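Local coordinates for spondin-1 (Homo sapiens, PDB 2ZOU), which is a secreted extracellular-matrix glycoprotein that probably acts in cell adhesion, its reeler domain folding as a beta-sandwich, at residues A[39-44]-A[110-115]; A[50-55]-A[126-131]; A[58-63]-A[118-123]; A[79-84]-A[105-110]. All blocks are in the same frame, centred on the assembly; numbering follows the deposited sequence. Where two conformers were deposited one is given.

Contact 1: A[39-44]-A[110-115]; sequences TSYRVT and WIAPPA
Y41 and W110 face each other as an antiparallel hydrogen-bonded pair, joined by two short backbone bonds. Y41 N gives to W110 O at 2.8 Å, and W110 N returns a bond to Y41 O. A third bond, from A112 N to T39 O at 2.9 Å, is nearly straight (171° at the hydrogen) and carries the pairing past the end of strand 105-111. Between these bonds S40 and I111 form a non-hydrogen-bonded pair, their CA atoms 4.3 Å apart.

Apolar contacts occupy the face that bears Y41 and W110. With CG trans to the backbone N (chi1 179°), W110 swings its indole alongside the Y41 ring, which meets it obliquely, CD2 standing 4.0 Å from W110 CE3. The edge of the Y41 ring also takes A112 CB, near the ring plane. V43 CG2 touches W110 CB at 3.8 Å. The polar ends look elsewhere: Y41 OH bonds to K36 N, W110 NE1 to A74 O.

The W110 side turns inward against V120 of the second sheet, so this is an antiparallel strand pair in one wall of the reeler beta-sandwich.

Contact 2: A[50-55]-A[126-131]; sequences PSYFRG and IVQKRI
The Y52 ring has the side chain of Q128 laid across one face. Q128 CG sits 3.9 Å from the ring centroid in a CH-pi contact, while Q128 OE1 lies over the same face nearer the rim, 3.6 Å from Y52 CE2. Ring and amide planes are 69° apart, so the amide is steeply inclined rather than stacked. Q128 reaches this far because its chain is fully extended, starting from a CG anti to the backbone N (chi1 -177°). At the phenol end, Y52 OH touches K129 CE. The R54 guanidinium receives Q128 O at its edge, near its plane: NE at 3.1 Å and NH2 at 3.0 Å grip this one oxygen side-on, and a bend at chi3 (-62°) turns the group back to it. Replaced by an alanine, R54 would give up both donors, and Q128 O and the turn after strand 120-127 would probably be less firmly held.

The backbones join in a classic beta bulge, R54 and G55 both facing V127. R54 N gives to V127 O at 2.8 Å, and V127 N gives to G55 O. V127 CG1 packs 3.7 Å from G55 CA, where a side chain would be tight.

S51 OG bonds to E23. F53 CB meets I126 CB, and F24 of strand 24-28 covers both residues. The loop between strands 40-47 and 55-62 thus meets the end of strand 120-127, where the I126 backbone also bonds to I132 of strand 131-144.

Contact 3: A[58-63]-A[118-123]; sequences LIALRE and GCVILK
L58 to R62 run antiparallel to V120 to K123 at 158° between strand directions, with axes 4.5 Å apart at closest approach. The hydrogen-bonded pairs I59-K123 and L61-I121 alternate with the non-hydrogen-bonded pairs A60-L122 and R62-V120. The shortest bond, I121 N to L61 O at 2.7 Å, is also the straightest (174° at the hydrogen); E63 N to C119 O extends the ladder beyond both strands.

On the face of A60, V120 and L122, the small A60 CB is bracketed by L122 CD2 at 3.5 Å and V120 CG1 at 4.1 Å. Nearby, L58 CD1 comes to 3.5 Å from K123 O.

The other face carries I59, L61, I121 and K123. There E63 runs obliquely over I121, its CG 3.8 Å from I121 CD1. A chi1 of -158° and an extended chain bring E63 OE1 to 3.4 Å from C119 CB, beside the disulfide to C145, while OE2 makes a salt bridge to K143.

Strand 55-62 is the middle strand of the five-stranded sheet and 120-127 the next, just inside edge strand 131-144. I121 and K123 touch T141 of that edge strand, and strand 95-97 flanks 55-62 through L58 and V95. A60 and V120 face W110 of the opposing sheet.

Contact 4: A[79-84]-A[105-110]; sequences IIDEEE and RIQVFW
I79, where the loop after strand 76-79 sets out, lies beside V108 at the margin of the four-stranded sheet of the reeler beta-sandwich.

I80 carries most of the packing. Its CD1 sits over the centre of the F109 ring, 3.7 Å from the centroid and 11° off the normal, a CH-pi contact; CG1 meets the ring at CD2, 3.5 Å away. With CG1 anti to the carbonyl carbon (chi1 -62°) and the chain extended beyond it, CD1 comes over the ring. I80 CG2 turns to Q107 NE2. Water 1 bridges the backbones, accepting from I80 N and donating to Q107 O.

D81 takes one bond from Q107: NE2 gives to OD2 at 3.0 Å on the syn side, with carboxylate and amide planes 21° apart. Water 2 is a second link at the carboxylate, donating to D81 OD2 at 2.8 Å and accepting from Q107 N at 3.0 Å. The amide is fixed from its other end too, since OE1 accepts from R105 NH2 and from R42 NH1. A leucine in place of Q107 would probably leave the D81 carboxylate without this donor and the two arginines without a shared acceptor.

Further on, E84 N bonds back to D81 O at 3.1 Å, closing the turn.

Contacts 1 and 4 belong to the four-stranded sheet and share W110 on strand 105-111; V43 N lies 2.8 Å from V108 O, so strand 40-47 ties the two together. Contacts 2 and 3 use opposite ends of strand 120-127 in the five-stranded sheet, their centres 22 Å apart. The sheets meet face to face where W110 NE1 packs 3.4 Å from A60 CB and W110 CZ2 lies 3.7 Å from V120 CG1, linking contact 3 to contacts 1 and 4. Contact 2 reaches contact 4 through F53 CZ, 4.0 Å from I106 N, but does not touch contact 1. A bound 1,2-ethanediol, probably from crystallisation, lies about 4 Å from the V127 side chain in contact 2.

Contact 1: A[39-44]-A[110-115]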
loop_
_atom_site.group_PDB
_atom_site.type_symbol
_atom_site.label_atom_id
_atom_site.label_comp_id
_atom_site.label_asym_id
_atom_site.label_seq_id
_atom_site.Cartn_x
_atom_site.Cartn_y
_atom_site.Cartn_z
ATOM N N THR A 39 -5.136 -13.827 7.951
ATOM C CA THR A 39 -4.974 -12.832 8.992
ATOM C C THR A 39 -5.150 -11.424 8.416
ATOM O O THR A 39 -4.639 -11.119 7.328
ATOM C CB THR A 39 -3.615 -12.991 9.678
ATOM O OG1 THR A 39 -3.622 -14.209 10.432
ATOM C CG2 THR A 39 -3.343 -11.830 10.625
ATOM N N SER A 40 -5.872 -10.584 9.156
ATOM C CA SER A 40 -6.028 -9.171 8.843
ATOM C C SER A 40 -4.898 -8.364 9.490
ATOM O O SER A 40 -4.676 -8.454 10.709
ATOM C CB SER A 40 -7.372 -8.642 9.337
ATOM O OG SER A 40 -8.454 -9.258 8.668
ATOM N N TYR A 41 -4.202 -7.584 8.668
ATOM C CA TYR A 41 -3.132 -6.694 9.122
ATOM C C TYR A 41 -3.531 -5.252 8.922
ATOM O O TYR A 41 -4.199 -4.918 7.935
ATOM C CB TYR A 41 -1.841 -6.983 8.336
ATOM C CG TYR A 41 -1.326 -8.374 8.595
ATOM C CD1 TYR A 41 -0.509 -8.634 9.689
ATOM C CD2 TYR A 41 -1.693 -9.437 7.767
ATOM C CE1 TYR A 41 -0.051 -9.913 9.946
ATOM C CE2 TYR A 41 -1.262 -10.731 8.021
ATOM C CZ TYR A 41 -0.415 -10.963 9.096
ATOM O OH TYR A 41 -0.019 -12.262 9.330
ATOM N N ARG A 42 -3.148 -4.391 9.858
ATOM C CA ARG A 42 -3.439 -2.967 9.682
ATOM C C ARG A 42 -2.230 -2.273 9.058
ATOM O O ARG A 42 -1.155 -2.180 9.658
ATOM C CB ARG A 42 -3.868 -2.298 11.000
ATOM C CG ARG A 42 -4.444 -0.898 10.764
ATOM C CD ARG A 42 -4.885 -0.220 12.050
ATOM N NE ARG A 42 -5.949 -0.946 12.734
ATOM C CZ ARG A 42 -7.123 -0.427 13.077
ATOM N NH1 ARG A 42 -7.406 0.847 12.806
ATOM N NH2 ARG A 42 -8.000 -1.192 13.715
ATOM N N VAL A 43 -2.412 -1.853 7.812
ATOM C CA VAL A 43 -1.381 -1.185 7.031
ATOM C C VAL A 43 -1.541 0.325 7.218
ATOM O O VAL A 43 -2.647 0.855 7.110
ATOM C CB VAL A 43 -1.463 -1.555 5.531
ATOM C CG1 VAL A 43 -0.356 -0.850 4.730
ATOM C CG2 VAL A 43 -1.350 -3.067 5.364
ATOM N N THR A 44 -0.436 1.016 7.486
ATOM C CA THR A 44 -0.485 2.455 7.699
ATOM C C THR A 44 0.476 3.164 6.765
ATOM O O THR A 44 1.574 2.662 6.458
ATOM C CB THR A 44 -0.142 2.812 9.151
ATOM O OG1 THR A 44 1.203 2.443 9.418
ATOM C CG2 THR A 44 -1.063 2.089 10.122
ATOM N N TRP A 110 -5.359 -5.092 5.387
ATOM C CA TRP A 110 -4.967 -5.995 4.316
ATOM C C TRP A 110 -5.094 -7.409 4.852
ATOM O O TRP A 110 -4.463 -7.751 5.853
ATOM C CB TRP A 110 -3.557 -5.708 3.840
ATOM C CG TRP A 110 -3.104 -6.631 2.751
ATOM C CD1 TRP A 110 -3.491 -6.604 1.449
ATOM C CD2 TRP A 110 -2.162 -7.696 2.876
ATOM N NE1 TRP A 110 -2.851 -7.598 0.742
ATOM C CE2 TRP A 110 -2.026 -8.284 1.598
ATOM C CE3 TRP A 110 -1.418 -8.210 3.947
ATOM C CZ2 TRP A 110 -1.166 -9.363 1.363
ATOM C CZ3 TRP A 110 -0.571 -9.284 3.713
ATOM C CH2 TRP A 110 -0.440 -9.838 2.425
ATOM N N ILE A 111 -5.918 -8.213 4.192
ATOM C CA ILE A 111 -6.165 -9.582 4.594
ATOM C C ILE A 111 -5.280 -10.485 3.754
ATOM O O ILE A 111 -5.369 -10.472 2.521
ATOM C CB ILE A 111 -7.640 -9.963 4.411
ATOM C CG1 ILE A 111 -8.533 -8.967 5.156
ATOM C CG2 ILE A 111 -7.859 -11.431 4.879
ATOM C CD1 ILE A 111 -10.040 -9.127 4.890
ATOM N N ALA A 112 -4.400 -11.245 4.416
ATOM C CA ALA A 112 -3.355 -11.985 3.731
ATOM C C ALA A 112 -3.915 -13.127 2.887
ATOM O O ALA A 112 -4.898 -13.770 3.263
ATOM C CB ALA A 112 -2.322 -12.517 4.724
ATOM N N PRO A 113 -3.267 -13.388 1.742
ATOM C CA PRO A 113 -3.760 -14.381 0.781
ATOM C C PRO A 113 -3.484 -15.840 1.187
ATOM O O PRO A 113 -2.750 -16.079 2.141
ATOM C CB PRO A 113 -2.972 -14.032 -0.482
ATOM C CG PRO A 113 -1.658 -13.535 0.049
ATOM C CD PRO A 113 -2.026 -12.728 1.272
ATOM N N PRO A 114 -4.082 -16.813 0.472
ATOM C CA PRO A 114 -3.859 -18.232 0.749
ATOM C C PRO A 114 -2.397 -18.682 0.674
ATOM O O PRO A 114 -1.584 -18.095 -0.055
ATOM C CB PRO A 114 -4.639 -18.927 -0.373
ATOM C CG PRO A 114 -5.712 -17.979 -0.724
ATOM C CD PRO A 114 -5.071 -16.621 -0.606
ATOM N N ALA A 115 -2.094 -19.760 1.401
ATOM C CA ALA A 115 -0.770 -20.354 1.375
ATOM C C ALA A 115 -0.419 -20.668 -0.074
ATOM O O ALA A 115 -1.285 -21.104 -0.846
ATOM C CB ALA A 115 -0.747 -21.626 2.204
#

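Contact 2: A[50-55]-A[126-131]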
loop_
_atom_site.group_PDB
_atom_site.type_symbol
_atom_site.label_atom_id
_atom_site.label_comp_id
_atom_site.label_asym_id
_atom_site.label_seq_id
_atom_site.Cartn_x
_atom_site.Cartn_y
_atom_site.Cartn_z
ATOM N N PRO A 50 7.356 17.935 9.341
ATOM C CA PRO A 50 6.053 18.548 9.147
ATOM C C PRO A 50 5.399 18.201 7.808
ATOM O O PRO A 50 4.592 18.975 7.298
ATOM C CB PRO A 50 6.401 20.036 9.182
ATOM C CG PRO A 50 7.728 20.080 8.424
ATOM C CD PRO A 50 8.439 18.791 8.805
ATOM N N SER A 51 5.740 17.051 7.233
ATOM C CA SER A 51 5.191 16.675 5.934
ATOM C C SER A 51 3.744 16.188 6.006
ATOM O O SER A 51 3.205 15.888 7.086
ATOM C CB SER A 51 6.081 15.629 5.251
ATOM O OG SER A 51 7.393 16.149 5.030
ATOM N N TYR A 52 3.128 16.117 4.833
ATOM C CA TYR A 52 1.769 15.638 4.676
ATOM C C TYR A 52 1.644 15.131 3.253
ATOM O O TYR A 52 2.531 15.367 2.417
ATOM C CB TYR A 52 0.761 16.778 4.932
ATOM C CG TYR A 52 1.021 17.982 4.064
ATOM C CD1 TYR A 52 0.477 18.065 2.774
ATOM C CD2 TYR A 52 1.847 19.018 4.506
ATOM C CE1 TYR A 52 0.740 19.155 1.953
ATOM C CE2 TYR A 52 2.116 20.118 3.685
ATOM C CZ TYR A 52 1.559 20.173 2.416
ATOM O OH TYR A 52 1.796 21.246 1.598
ATOM N N PHE A 53 0.559 14.430 2.971
ATOM C CA PHE A 53 0.240 14.070 1.596
ATOM C C PHE A 53 -1.206 14.448 1.291
ATOM O O PHE A 53 -2.074 14.400 2.157
ATOM C CB PHE A 53 0.547 12.596 1.296
ATOM C CG PHE A 53 -0.034 11.628 2.284
ATOM C CD1 PHE A 53 0.652 11.318 3.463
ATOM C CD2 PHE A 53 -1.251 11.002 2.042
ATOM C CE1 PHE A 53 0.129 10.402 4.379
ATOM C CE2 PHE A 53 -1.805 10.106 2.962
ATOM C CZ PHE A 53 -1.095 9.779 4.123
ATOM N N ARG A 54 -1.440 14.861 0.053
ATOM C CA ARG A 54 -2.781 15.242 -0.388
ATOM C C ARG A 54 -3.434 14.102 -1.158
ATOM O O ARG A 54 -4.644 14.106 -1.384
ATOM C CB ARG A 54 -2.715 16.515 -1.229
ATOM C CG ARG A 54 -2.414 17.755 -0.407
ATOM C CD ARG A 54 -2.434 19.035 -1.244
ATOM N NE ARG A 54 -1.413 19.025 -2.293
ATOM C CZ ARG A 54 -1.661 18.915 -3.596
ATOM N NH1 ARG A 54 -2.912 18.838 -4.058
ATOM N NH2 ARG A 54 -0.649 18.902 -4.450
ATOM N N GLY A 55 -2.632 13.127 -1.558
ATOM C CA GLY A 55 -3.110 11.957 -2.276
ATOM C C GLY A 55 -2.135 10.803 -2.156
ATOM O O GLY A 55 -0.946 10.986 -1.870
ATOM N N ILE A 126 2.849 8.613 -3.211
ATOM C CA ILE A 126 2.136 9.767 -2.647
ATOM C C ILE A 126 2.338 11.049 -3.461
ATOM O O ILE A 126 3.271 11.144 -4.269
ATOM C CB ILE A 126 2.468 10.059 -1.131
ATOM C CG1 ILE A 126 3.887 10.625 -0.961
ATOM C CG2 ILE A 126 2.164 8.837 -0.215
ATOM C CD1 ILE A 126 3.993 12.138 -1.031
ATOM N N VAL A 127 1.469 12.027 -3.222
ATOM C CA VAL A 127 1.705 13.414 -3.665
ATOM C C VAL A 127 1.608 14.422 -2.518
ATOM O O VAL A 127 0.672 14.360 -1.729
ATOM C CB VAL A 127 0.797 13.845 -4.864
ATOM C CG1 VAL A 127 -0.677 13.671 -4.545
ATOM C CG2 VAL A 127 1.111 15.281 -5.286
ATOM N N GLN A 128 2.585 15.337 -2.435
ATOM C CA GLN A 128 2.573 16.476 -1.496
ATOM C C GLN A 128 2.649 17.757 -2.327
ATOM O O GLN A 128 1.619 18.370 -2.600
ATOM C CB GLN A 128 3.732 16.389 -0.476
ATOM C CG GLN A 128 3.735 17.510 0.597
ATOM C CD GLN A 128 4.840 17.384 1.659
ATOM O OE1 GLN A 128 4.887 18.179 2.599
ATOM N NE2 GLN A 128 5.740 16.430 1.490
ATOM N N LYS A 129 3.863 18.145 -2.733
ATOM C CA LYS A 129 4.096 19.185 -3.746
ATOM C C LYS A 129 4.962 18.627 -4.881
ATOM O O LYS A 129 5.360 19.354 -5.807
ATOM C CB LYS A 129 4.726 20.432 -3.113
ATOM C CG LYS A 129 3.806 21.138 -2.117
ATOM C CD LYS A 129 4.216 22.568 -1.887
ATOM C CE LYS A 129 3.394 23.197 -0.777
ATOM N NZ LYS A 129 3.657 24.653 -0.691
ATOM N N ARG A 130 5.230 17.324 -4.796
ATOM C CA ARG A 130 5.899 16.550 -5.834
ATOM C C ARG A 130 5.359 15.133 -5.681
ATOM O O ARG A 130 4.756 14.824 -4.651
ATOM C CB ARG A 130 7.430 16.573 -5.688
ATOM C CG ARG A 130 7.958 15.798 -4.496
ATOM C CD ARG A 130 9.459 15.849 -4.437
ATOM N NE ARG A 130 9.940 15.240 -3.203
ATOM C CZ ARG A 130 11.203 15.255 -2.803
ATOM N NH1 ARG A 130 12.133 15.844 -3.538
ATOM N NH2 ARG A 130 11.531 14.674 -1.657
ATOM N N ILE A 131 5.577 14.291 -6.690
ATOM C CA ILE A 131 5.180 12.883 -6.625
ATOM C C ILE A 131 6.334 12.006 -6.149
ATOM O O ILE A 131 7.473 12.117 -6.627
ATOM C CB ILE A 131 4.698 12.333 -7.998
ATOM C CG1 ILE A 131 3.623 13.223 -8.643
ATOM C CG2 ILE A 131 4.285 10.846 -7.883
ATOM C CD1 ILE A 131 2.269 13.182 -7.989
#

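Contact 3: A[58-63]-A[118-123]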
loop_
_atom_site.group_PDB
_atom_site.type_symbol
_atom_site.label_atom_id
_atom_site.label_comp_id
_atom_site.label_asym_id
_atom_site.label_seq_id
_atom_site.Cartn_x
_atom_site.Cartn_y
_atom_site.Cartn_z
ATOM N N LEU A 58 -2.088 2.878 -2.943
ATOM C CA LEU A 58 -1.563 1.755 -2.203
ATOM C C LEU A 58 -1.990 0.441 -2.860
ATOM O O LEU A 58 -3.184 0.242 -3.113
ATOM C CB LEU A 58 -2.063 1.826 -0.753
ATOM C CG LEU A 58 -1.869 0.592 0.119
ATOM C CD1 LEU A 58 -0.402 0.303 0.310
ATOM C CD2 LEU A 58 -2.565 0.747 1.455
ATOM N N ILE A 59 -1.014 -0.440 -3.127
ATOM C CA ILE A 59 -1.282 -1.759 -3.744
ATOM C C ILE A 59 -0.524 -2.871 -3.032
ATOM O O ILE A 59 0.383 -2.609 -2.243
ATOM C CB ILE A 59 -0.963 -1.759 -5.269
ATOM C CG1 ILE A 59 0.510 -1.410 -5.505
ATOM C CG2 ILE A 59 -1.915 -0.810 -5.995
ATOM C CD1 ILE A 59 0.920 -1.440 -6.976
ATOM N N ALA A 60 -0.936 -4.114 -3.283
ATOM C CA ALA A 60 -0.234 -5.292 -2.784
ATOM C C ALA A 60 -0.029 -6.234 -3.962
ATOM O O ALA A 60 -1.010 -6.695 -4.544
ATOM C CB ALA A 60 -1.061 -5.974 -1.714
ATOM N N LEU A 61 1.228 -6.511 -4.299
ATOM C CA LEU A 61 1.576 -7.290 -5.496
ATOM C C LEU A 61 2.332 -8.540 -5.141
ATOM O O LEU A 61 3.187 -8.529 -4.255
ATOM C CB LEU A 61 2.457 -6.462 -6.427
ATOM C CG LEU A 61 1.855 -5.178 -6.991
ATOM C CD1 LEU A 61 2.854 -4.511 -7.947
ATOM C CD2 LEU A 61 0.536 -5.475 -7.714
ATOM N N ARG A 62 2.078 -9.625 -5.872
ATOM C CA ARG A 62 2.989 -10.740 -5.831
ATOM C C ARG A 62 4.345 -10.208 -6.264
ATOM O O ARG A 62 4.427 -9.397 -7.195
ATOM C CB ARG A 62 2.508 -11.824 -6.796
ATOM C CG ARG A 62 1.198 -12.466 -6.347
ATOM C CD ARG A 62 0.955 -13.739 -7.130
ATOM N NE ARG A 62 -0.365 -14.302 -6.872
ATOM C CZ ARG A 62 -0.638 -15.604 -6.929
ATOM N NH1 ARG A 62 0.321 -16.478 -7.207
ATOM N NH2 ARG A 62 -1.869 -16.036 -6.691
ATOM N N GLU A 63 5.406 -10.648 -5.600
ATOM C CA GLU A 63 6.754 -10.202 -5.971
ATOM C C GLU A 63 7.095 -10.450 -7.446
ATOM O O GLU A 63 6.687 -11.460 -8.032
ATOM C CB GLU A 63 7.817 -10.843 -5.083
ATOM C CG GLU A 63 9.115 -10.032 -5.062
ATOM C CD GLU A 63 10.153 -10.556 -4.083
ATOM O OE1 GLU A 63 9.998 -11.702 -3.597
ATOM O OE2 GLU A 63 11.126 -9.810 -3.817
ATOM N N GLY A 118 3.042 -16.852 -2.114
ATOM C CA GLY A 118 4.422 -16.392 -2.123
ATOM C C GLY A 118 4.599 -14.996 -1.546
ATOM O O GLY A 118 3.702 -14.419 -0.913
ATOM N N CYS A 119 5.782 -14.450 -1.770
ATOM C CA CYS A 119 6.128 -13.143 -1.225
ATOM C C CYS A 119 5.250 -12.064 -1.818
ATOM O O CYS A 119 5.014 -12.040 -3.022
ATOM C CB CYS A 119 7.598 -12.817 -1.484
ATOM S SG CYS A 119 8.738 -13.879 -0.572
ATOM N N VAL A 120 4.786 -11.166 -0.953
ATOM C CA VAL A 120 3.934 -10.056 -1.353
ATOM C C VAL A 120 4.661 -8.726 -1.069
ATOM O O VAL A 120 5.338 -8.581 -0.051
ATOM C CB VAL A 120 2.596 -10.090 -0.588
ATOM C CG1 VAL A 120 1.797 -8.813 -0.819
ATOM C CG2 VAL A 120 1.798 -11.322 -0.987
ATOM N N ILE A 121 4.528 -7.780 -1.993
ATOM C CA ILE A 121 5.091 -6.440 -1.827
ATOM C C ILE A 121 3.973 -5.435 -1.681
ATOM O O ILE A 121 3.191 -5.212 -2.618
ATOM C CB ILE A 121 5.963 -6.009 -3.038
ATOM C CG1 ILE A 121 6.922 -7.121 -3.496
ATOM C CG2 ILE A 121 6.715 -4.723 -2.698
ATOM C CD1 ILE A 121 8.025 -7.483 -2.499
ATOM N N LEU A 122 3.893 -4.831 -0.495
ATOM C CA LEU A 122 2.987 -3.729 -0.251
ATOM C C LEU A 122 3.718 -2.482 -0.663
ATOM O O LEU A 122 4.839 -2.275 -0.210
ATOM C CB LEU A 122 2.640 -3.643 1.241
ATOM C CG LEU A 122 1.923 -4.865 1.828
ATOM C CD1 LEU A 122 1.841 -4.764 3.345
ATOM C CD2 LEU A 122 0.540 -4.946 1.246
ATOM N N LYS A 123 3.091 -1.657 -1.493
ATOM C CA LYS A 123 3.759 -0.498 -2.100
ATOM C C LYS A 123 2.843 0.709 -2.174
ATOM O O LYS A 123 1.670 0.591 -2.510
ATOM C CB LYS A 123 4.193 -0.824 -3.533
ATOM C CG LYS A 123 5.517 -1.522 -3.695
ATOM C CD LYS A 123 5.600 -2.196 -5.052
ATOM C CE LYS A 123 5.814 -1.218 -6.173
ATOM N NZ LYS A 123 6.211 -1.960 -7.411
#

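Contact 4: A[79-84]-A[105-110]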
loop_
_atom_site.group_PDB
_atom_site.type_symbol
_atom_site.label_atom_id
_atom_site.label_comp_id
_atom_site.label_asym_id
_atom_site.label_seq_id
_atom_site.Cartn_x
_atom_site.Cartn_y
_atom_site.Cartn_z
ATOM N N ILE A 79 -11.503 -1.258 3.702
ATOM C CA ILE A 79 -11.536 0.127 4.131
ATOM C C ILE A 79 -11.894 0.203 5.619
ATOM O O ILE A 79 -12.808 -0.471 6.095
ATOM C CB ILE A 79 -12.553 0.944 3.280
ATOM C CG1 ILE A 79 -12.163 0.909 1.794
ATOM C CG2 ILE A 79 -12.727 2.379 3.804
ATOM C CD1 ILE A 79 -10.816 1.529 1.446
ATOM N N ILE A 80 -11.133 1.010 6.349
ATOM C CA ILE A 80 -11.444 1.327 7.741
ATOM C C ILE A 80 -12.153 2.685 7.846
ATOM O O ILE A 80 -13.207 2.803 8.481
ATOM C CB ILE A 80 -10.144 1.326 8.592
ATOM C CG1 ILE A 80 -9.496 -0.055 8.574
ATOM C CG2 ILE A 80 -10.417 1.797 10.037
ATOM C CD1 ILE A 80 -8.106 -0.101 9.198
ATOM N N ASP A 81 -11.584 3.690 7.193
ATOM C CA ASP A 81 -12.080 5.059 7.255
ATOM C C ASP A 81 -12.622 5.469 5.893
ATOM O O ASP A 81 -11.883 5.868 4.994
ATOM C CB ASP A 81 -10.951 5.994 7.696
ATOM C CG ASP A 81 -10.402 5.639 9.070
ATOM O OD1 ASP A 81 -11.204 5.498 10.025
ATOM O OD2 ASP A 81 -9.167 5.496 9.204
ATOM N N GLU A 82 -13.932 5.331 5.739
ATOM C CA GLU A 82 -14.599 5.579 4.466
ATOM C C GLU A 82 -14.447 7.022 3.973
ATOM O O GLU A 82 -14.455 7.277 2.760
ATOM C CB GLU A 82 -16.078 5.203 4.582
ATOM C CG GLU A 82 -16.338 3.726 4.923
ATOM C CD GLU A 82 -16.100 3.356 6.403
ATOM O OE1 GLU A 82 -15.748 4.235 7.235
ATOM O OE2 GLU A 82 -16.270 2.157 6.734
ATOM N N GLU A 83 -14.311 7.962 4.905
ATOM C CA GLU A 83 -14.175 9.379 4.543
ATOM C C GLU A 83 -12.744 9.792 4.171
ATOM O O GLU A 83 -12.504 10.915 3.699
ATOM C CB GLU A 83 -14.756 10.291 5.638
ATOM C CG GLU A 83 -16.289 10.276 5.735
ATOM C CD GLU A 83 -16.994 10.924 4.535
ATOM O OE1 GLU A 83 -16.354 11.716 3.803
ATOM O OE2 GLU A 83 -18.199 10.648 4.327
ATOM N N GLU A 84 -11.798 8.877 4.355
ATOM C CA GLU A 84 -10.401 9.168 4.045
ATOM C C GLU A 84 -9.878 8.351 2.862
ATOM O O GLU A 84 -8.985 8.792 2.146
ATOM C CB GLU A 84 -9.509 8.948 5.275
ATOM C CG GLU A 84 -10.045 9.509 6.619
ATOM C CD GLU A 84 -10.340 11.020 6.619
ATOM O OE1 GLU A 84 -9.811 11.763 5.759
ATOM O OE2 GLU A 84 -11.110 11.474 7.500
ATOM N N ARG A 105 -1.612 10.681 8.056
ATOM C CA ARG A 105 -1.716 9.234 8.252
ATOM C C ARG A 105 -2.999 8.724 7.639
ATOM O O ARG A 105 -4.046 9.343 7.789
ATOM C CB ARG A 105 -1.690 8.878 9.753
ATOM C CG ARG A 105 -1.839 7.369 10.065
ATOM C CD ARG A 105 -1.786 7.083 11.571
ATOM N NE ARG A 105 -1.901 5.652 11.898
ATOM C CZ ARG A 105 -3.057 5.017 12.069
ATOM N NH1 ARG A 105 -4.195 5.683 11.928
ATOM N NH2 ARG A 105 -3.084 3.716 12.381
ATOM N N ILE A 106 -2.900 7.594 6.948
ATOM C CA ILE A 106 -4.087 6.789 6.633
ATOM C C ILE A 106 -3.844 5.342 7.039
ATOM O O ILE A 106 -2.690 4.921 7.233
ATOM C CB ILE A 106 -4.524 6.882 5.135
ATOM C CG1 ILE A 106 -3.443 6.358 4.185
ATOM C CG2 ILE A 106 -4.993 8.314 4.804
ATOM C CD1 ILE A 106 -3.498 4.851 3.965
ATOM N N GLN A 107 -4.924 4.582 7.167
ATOM C CA GLN A 107 -4.827 3.172 7.562
ATOM C C GLN A 107 -5.882 2.373 6.826
ATOM O O GLN A 107 -6.954 2.894 6.516
ATOM C CB GLN A 107 -5.069 3.020 9.066
ATOM C CG GLN A 107 -6.368 3.668 9.508
ATOM C CD GLN A 107 -6.651 3.542 10.985
ATOM O OE1 GLN A 107 -5.851 3.014 11.759
ATOM N NE2 GLN A 107 -7.806 4.047 11.388
ATOM N N VAL A 108 -5.555 1.118 6.549
ATOM C CA VAL A 108 -6.473 0.189 5.886
ATOM C C VAL A 108 -6.149 -1.209 6.401
ATOM O O VAL A 108 -5.040 -1.435 6.878
ATOM C CB VAL A 108 -6.305 0.288 4.357
ATOM C CG1 VAL A 108 -4.949 -0.300 3.897
ATOM C CG2 VAL A 108 -7.506 -0.312 3.626
ATOM N N PHE A 109 -7.097 -2.135 6.333
ATOM C CA PHE A 109 -6.749 -3.529 6.559
ATOM C C PHE A 109 -6.305 -4.168 5.259
ATOM O O PHE A 109 -6.839 -3.856 4.190
ATOM C CB PHE A 109 -7.936 -4.322 7.101
ATOM C CG PHE A 109 -8.280 -4.015 8.528
ATOM C CD1 PHE A 109 -7.335 -4.209 9.544
ATOM C CD2 PHE A 109 -9.556 -3.549 8.868
ATOM C CE1 PHE A 109 -7.650 -3.923 10.869
ATOM C CE2 PHE A 109 -9.873 -3.278 10.208
ATOM C CZ PHE A 109 -8.912 -3.464 11.191
ATOM N N TRP A 110 -5.359 -5.092 5.387
ATOM C CA TRP A 110 -4.967 -5.995 4.316
ATOM C C TRP A 110 -5.094 -7.409 4.852
ATOM O O TRP A 110 -4.463 -7.751 5.853
ATOM C CB TRP A 110 -3.557 -5.708 3.840
ATOM C CG TRP A 110 -3.104 -6.631 2.751
ATOM C CD1 TRP A 110 -3.491 -6.604 1.449
ATOM C CD2 TRP A 110 -2.162 -7.696 2.876
ATOM N NE1 TRP A 110 -2.851 -7.598 0.742
ATOM C CE2 TRP A 110 -2.026 -8.284 1.598
ATOM C CE3 TRP A 110 -1.418 -8.210 3.947
ATOM C CZ2 TRP A 110 -1.166 -9.363 1.363
ATOM C CZ3 TRP A 110 -0.571 -9.284 3.713
ATOM C CH2 TRP A 110 -0.440 -9.838 2.425
HETATM O O HOH W 1 -9.400 2.948 5.425
HETATM O O HOH W 2 -7.419 6.218 7.181
#